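PDB 3OM4: levansucrase from Bacillus megaterium, which belongs to the levansucrase/invertase family, whose members are built on a five-bladed beta-propeller. Local coordinates for residues K36-D41 with D443-Q448; F429-N432 with K437-V440. The protein carries 1 engineered substitution. All blocks are in the same frame, centred on the assembly; numbering follows the deposited sequence.

Overall arrangement
Both contacts involve strand 437-448, the outermost strand of a four-stranded antiparallel sheet, and they illustrate how one edge strand can be held in two different ways. Interaction 2 is partly buried and local: the beginning of the strand is tied to its hairpin partner 424-434 by paired backbone hydrogen bonds, with apolar side chains packed on one face. Interaction 1 lies at the surface and spans some 400 residues of sequence; there a loop near the N-terminus meets the last part of the strand, beyond a corner, through apolar side chains. The centres are about 12 Å apart, and the two contacts touch directly, Pro38 resting against Phe429 and Val440.

Interaction 1: residues K36-D41 with D443-Q448; sequences KVPAFD and DRVLEQ
The two methyls of Val445 meet different partners in the loop 36-41, one a proline and the other an aromatic ring. Its first torsion sets the division: CG1 stands anti to the backbone N (chi1 174°), while CG2 is anti to the carbonyl carbon. Pro38 directs its CB at the strand, 3.9 Å from Val445 CG2. Val445 CG1 comes up to the rim of the Phe40 ring, close to the ring plane, 4.0 Å from Phe40 CD1 and 4.1 Å from Phe40 CE1; the valine thus meets the edge of the ring and does not lie over its face. Of the 110 Å² buried between the segments, more than half is on Val445, which nevertheless remains exposed at the protein surface. Phe40 reaches this place because CG sits beside its own backbone N (chi1 -61°), which folds the ring back along the loop until Pro38 O lies over its centre, 3.3 Å above the plane.

The valine belongs to the loosely bonded last part of strand 437-448, beyond a corner at Asp443; that strand is the outer one of a four-stranded antiparallel sheet, as in the blades of the five-bladed beta-propeller of this family, and the loop comes from close to the N-terminus. Around the apolar contact, backbone hydrogen bonds join Leu446 and Glu447 to Ser428 on the next strand, and Val37 to His381. Gln448 ties the strand to the N-terminal region again, its OE1 accepting from Lys46 N while NE2 donates to Phe425 O.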
loop_
_atom_site.group_PDB
_atom_site.type_symbol
_atom_site.label_atom_id
_atom_site.label_comp_id
_atom_site.label_asym_id
_atom_site.label_seq_id
_atom_site.Cartn_x
_atom_site.Cartn_y
_atom_site.Cartn_z
ATOM N N LYS A 36 -13.616 -2.833 -13.348
ATOM C CA LYS A 36 -14.502 -2.447 -12.250
ATOM C C LYS A 36 -14.412 -3.435 -11.094
ATOM O O LYS A 36 -14.511 -4.646 -11.294
ATOM C CB LYS A 36 -15.952 -2.361 -12.740
ATOM C CG LYS A 36 -16.924 -1.764 -11.726
ATOM C CD LYS A 36 -18.374 -2.128 -12.041
ATOM C CE LYS A 36 -18.705 -3.545 -11.580
ATOM N NZ LYS A 36 -20.135 -3.898 -11.802
ATOM N N VAL A 37 -14.210 -2.907 -9.889
ATOM C CA VAL A 37 -14.298 -3.706 -8.672
ATOM C C VAL A 37 -15.709 -4.311 -8.642
ATOM O O VAL A 37 -16.685 -3.585 -8.828
ATOM C CB VAL A 37 -14.049 -2.832 -7.413
ATOM C CG1 VAL A 37 -14.359 -3.596 -6.132
ATOM C CG2 VAL A 37 -12.608 -2.319 -7.389
ATOM N N PRO A 38 -15.821 -5.640 -8.439
ATOM C CA PRO A 38 -17.145 -6.268 -8.408
ATOM C C PRO A 38 -18.123 -5.565 -7.469
ATOM O O PRO A 38 -17.726 -5.078 -6.407
ATOM C CB PRO A 38 -16.851 -7.672 -7.879
ATOM C CG PRO A 38 -15.474 -7.953 -8.327
ATOM C CD PRO A 38 -14.742 -6.636 -8.308
ATOM N N ALA A 39 -19.389 -5.507 -7.876
ATOM C CA ALA A 39 -20.460 -5.060 -6.992
ATOM C C ALA A 39 -20.596 -6.072 -5.864
ATOM O O ALA A 39 -20.592 -7.284 -6.104
ATOM C CB ALA A 39 -21.771 -4.931 -7.753
ATOM N N PHE A 40 -20.698 -5.575 -4.636
ATOM C CA PHE A 40 -20.801 -6.452 -3.475
ATOM C C PHE A 40 -22.219 -6.502 -2.913
ATOM O O PHE A 40 -22.955 -5.518 -2.974
ATOM C CB PHE A 40 -19.789 -6.039 -2.401
ATOM C CG PHE A 40 -18.356 -6.122 -2.857
ATOM C CD1 PHE A 40 -17.780 -7.352 -3.160
ATOM C CD2 PHE A 40 -17.585 -4.973 -2.986
ATOM C CE1 PHE A 40 -16.455 -7.438 -3.585
ATOM C CE2 PHE A 40 -16.256 -5.046 -3.405
ATOM C CZ PHE A 40 -15.689 -6.280 -3.706
ATOM N N ASP A 41 -22.594 -7.667 -2.388
ATOM C CA ASP A 41 -23.929 -7.891 -1.841
ATOM C C ASP A 41 -24.022 -7.316 -0.429
ATOM O O ASP A 41 -23.457 -7.872 0.518
ATOM C CB ASP A 41 -24.262 -9.390 -1.854
ATOM C CG ASP A 41 -25.739 -9.678 -1.600
ATOM O OD1 ASP A 41 -26.452 -8.816 -1.043
ATOM O OD2 ASP A 41 -26.187 -10.789 -1.955
ATOM N N ASP A 443 -17.981 -12.974 -11.972
ATOM C CA ASP A 443 -18.850 -13.592 -10.953
ATOM C C ASP A 443 -18.174 -14.561 -9.974
ATOM O O ASP A 443 -18.709 -15.635 -9.682
ATOM C CB ASP A 443 -20.059 -14.271 -11.617
ATOM C CG ASP A 443 -21.015 -13.280 -12.255
ATOM O OD1 ASP A 443 -21.409 -12.300 -11.586
ATOM O OD2 ASP A 443 -21.384 -13.490 -13.431
ATOM N N ARG A 444 -17.003 -14.183 -9.470
ATOM C CA ARG A 444 -16.351 -14.961 -8.418
ATOM C C ARG A 444 -15.937 -14.109 -7.220
ATOM O O ARG A 444 -14.749 -13.879 -6.962
ATOM C CB ARG A 444 -15.202 -15.817 -8.965
ATOM C CG ARG A 444 -15.656 -17.233 -9.325
ATOM C CD ARG A 444 -14.511 -18.126 -9.811
ATOM N NE ARG A 444 -13.585 -18.603 -8.772
ATOM C CZ ARG A 444 -13.891 -18.905 -7.508
ATOM N NH1 ARG A 444 -15.132 -18.802 -7.047
ATOM N NH2 ARG A 444 -12.933 -19.327 -6.692
ATOM N N VAL A 445 -16.954 -13.641 -6.501
ATOM C CA VAL A 445 -16.776 -12.919 -5.250
ATOM C C VAL A 445 -16.635 -13.937 -4.118
ATOM O O VAL A 445 -17.491 -14.810 -3.932
ATOM C CB VAL A 445 -17.951 -11.946 -4.982
ATOM C CG1 VAL A 445 -17.825 -11.301 -3.617
ATOM C CG2 VAL A 445 -18.020 -10.874 -6.066
ATOM N N LEU A 446 -15.540 -13.816 -3.375
ATOM C CA LEU A 446 -15.198 -14.763 -2.320
ATOM C C LEU A 446 -15.716 -14.277 -0.970
ATOM O O LEU A 446 -16.450 -13.289 -0.903
ATOM C CB LEU A 446 -13.678 -14.982 -2.288
ATOM C CG LEU A 446 -12.993 -15.278 -3.632
ATOM C CD1 LEU A 446 -11.474 -15.175 -3.517
ATOM C CD2 LEU A 446 -13.406 -16.634 -4.197
ATOM N N GLU A 447 -15.348 -14.977 0.103
ATOM C CA GLU A 447 -15.749 -14.579 1.452
ATOM C C GLU A 447 -15.027 -13.304 1.863
ATOM O O GLU A 447 -13.981 -12.975 1.306
ATOM C CB GLU A 447 -15.426 -15.683 2.466
ATOM C CG GLU A 447 -16.055 -17.037 2.155
ATOM C CD GLU A 447 -17.570 -17.028 2.256
ATOM O OE1 GLU A 447 -18.107 -16.505 3.256
ATOM O OE2 GLU A 447 -18.226 -17.554 1.331
ATOM N N GLN A 448 -15.585 -12.587 2.833
ATOM C CA GLN A 448 -14.903 -11.425 3.399
ATOM C C GLN A 448 -13.549 -11.829 3.969
ATOM O O GLN A 448 -13.467 -12.712 4.827
ATOM C CB GLN A 448 -15.749 -10.770 4.488
ATOM C CG GLN A 448 -17.000 -10.077 3.991
ATOM C CD GLN A 448 -17.787 -9.447 5.121
ATOM O OE1 GLN A 448 -18.794 -9.996 5.570
ATOM N NE2 GLN A 448 -17.320 -8.298 5.602
#

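Interaction 2: residues F429-N432 with K437-V440; sequences FLVN and KTSV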
loop_
_atom_site.group_PDB
_atom_site.type_symbol
_atom_site.label_atom_id
_atom_site.label_comp_id
_atom_site.label_asym_id
_atom_site.label_seq_id
_atom_site.Cartn_x
_atom_site.Cartn_y
_atom_site.Cartn_z
ATOM N N PHE A 429 -11.949 -10.996 -4.126
ATOM C CA PHE A 429 -12.294 -11.419 -5.484
ATOM C C PHE A 429 -11.045 -11.740 -6.295
ATOM O O PHE A 429 -9.925 -11.594 -5.805
ATOM C CB PHE A 429 -13.187 -10.384 -6.187
ATOM C CG PHE A 429 -12.540 -9.037 -6.374
ATOM C CD1 PHE A 429 -11.912 -8.714 -7.571
ATOM C CD2 PHE A 429 -12.576 -8.086 -5.359
ATOM C CE1 PHE A 429 -11.317 -7.465 -7.751
ATOM C CE2 PHE A 429 -11.985 -6.837 -5.528
ATOM C CZ PHE A 429 -11.361 -6.523 -6.726
ATOM N N LEU A 430 -11.238 -12.189 -7.529
ATOM C CA LEU A 430 -10.119 -12.651 -8.345
ATOM C C LEU A 430 -9.821 -11.750 -9.533
ATOM O O LEU A 430 -10.731 -11.210 -10.172
ATOM C CB LEU A 430 -10.352 -14.086 -8.831
ATOM C CG LEU A 430 -10.595 -15.198 -7.806
ATOM C CD1 LEU A 430 -10.998 -16.472 -8.529
ATOM C CD2 LEU A 430 -9.364 -15.438 -6.946
ATOM N N VAL A 431 -8.529 -11.602 -9.812
ATOM C CA VAL A 431 -8.049 -10.936 -11.013
ATOM C C VAL A 431 -7.109 -11.884 -11.756
ATOM O O VAL A 431 -6.158 -12.417 -11.176
ATOM C CB VAL A 431 -7.344 -9.589 -10.688
ATOM C CG1 VAL A 431 -6.516 -9.094 -11.868
ATOM C CG2 VAL A 431 -8.374 -8.536 -10.287
ATOM N N ASN A 432 -7.410 -12.111 -13.031
ATOM C CA ASN A 432 -6.575 -12.918 -13.906
ATOM C C ASN A 432 -5.396 -12.100 -14.418
ATOM O O ASN A 432 -5.570 -10.947 -14.818
ATOM C CB ASN A 432 -7.406 -13.433 -15.086
ATOM C CG ASN A 432 -6.595 -14.276 -16.052
ATOM O OD1 ASN A 432 -6.091 -13.776 -17.056
ATOM N ND2 ASN A 432 -6.460 -15.559 -15.748
ATOM N N LYS A 437 -1.637 -8.164 -19.579
ATOM C CA LYS A 437 -3.083 -7.960 -19.537
ATOM C C LYS A 437 -3.657 -8.517 -18.242
ATOM O O LYS A 437 -3.225 -9.568 -17.766
ATOM C CB LYS A 437 -3.764 -8.635 -20.737
ATOM C CG LYS A 437 -3.161 -8.284 -22.103
ATOM C CD LYS A 437 -3.784 -7.031 -22.702
ATOM C CE LYS A 437 -2.909 -6.438 -23.799
ATOM N NZ LYS A 437 -1.722 -5.719 -23.251
ATOM N N THR A 438 -4.616 -7.803 -17.663
ATOM C CA THR A 438 -5.328 -8.287 -16.481
ATOM C C THR A 438 -6.832 -8.163 -16.687
ATOM O O THR A 438 -7.284 -7.383 -17.525
ATOM C CB THR A 438 -4.929 -7.520 -15.186
ATOM O OG1 THR A 438 -5.535 -6.223 -15.180
ATOM C CG2 THR A 438 -3.413 -7.375 -15.065
ATOM N N SER A 439 -7.603 -8.934 -15.923
ATOM C CA SER A 439 -9.056 -8.810 -15.932
ATOM C C SER A 439 -9.677 -9.313 -14.641
ATOM O O SER A 439 -9.251 -10.330 -14.094
ATOM C CB SER A 439 -9.675 -9.566 -17.110
ATOM O OG SER A 439 -11.092 -9.491 -17.052
ATOM N N VAL A 440 -10.694 -8.594 -14.176
ATOM C CA VAL A 440 -11.505 -9.036 -13.046
ATOM C C VAL A 440 -12.226 -10.314 -13.458
ATOM O O VAL A 440 -12.846 -10.371 -14.526
ATOM C CB VAL A 440 -12.520 -7.952 -12.612
ATOM C CG1 VAL A 440 -13.479 -8.493 -11.556
ATOM C CG2 VAL A 440 -11.795 -6.721 -12.082
#
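Strands 429-432 and 437-440 run antiparallel, their axes 4.5 Å apart with 155° between their directions. Asn432 and Ser439 form a hydrogen-bonded pair: Asn432 N donates to Ser439 O at 2.8 Å, and Ser439 N to Asn432 O at 3.1 Å. The next pair, Val431 and Val440, is a non-hydrogen-bonded one, and its side chains share a face of the sheet, with Val431 CG2 4.3 Å from Val440 CG2. Val431 CG1, anti to the backbone N (chi1 164°), reaches diagonally to Thr438 CB at 4.0 Å. On the same face, Phe429 CD1 approaches Val440 CG1 at 4.3 Å, the methyl meeting the ring at a slant. The buried hydroxyl of Thr438 is engaged by Asn374 ND2. On the other face, Ser439 OG bonds to Val440 O at 3.2 Å from well above the carbonyl plane. The pairing belongs to the hairpin of strands 424-434 and 437-448: strand 405-412 flanks its inner strand through backbone bonds of Phe429 and Val431, while strand 371-382 packs Leu380 against Phe429 and Val440, and Leu373 and Val379 against Thr438.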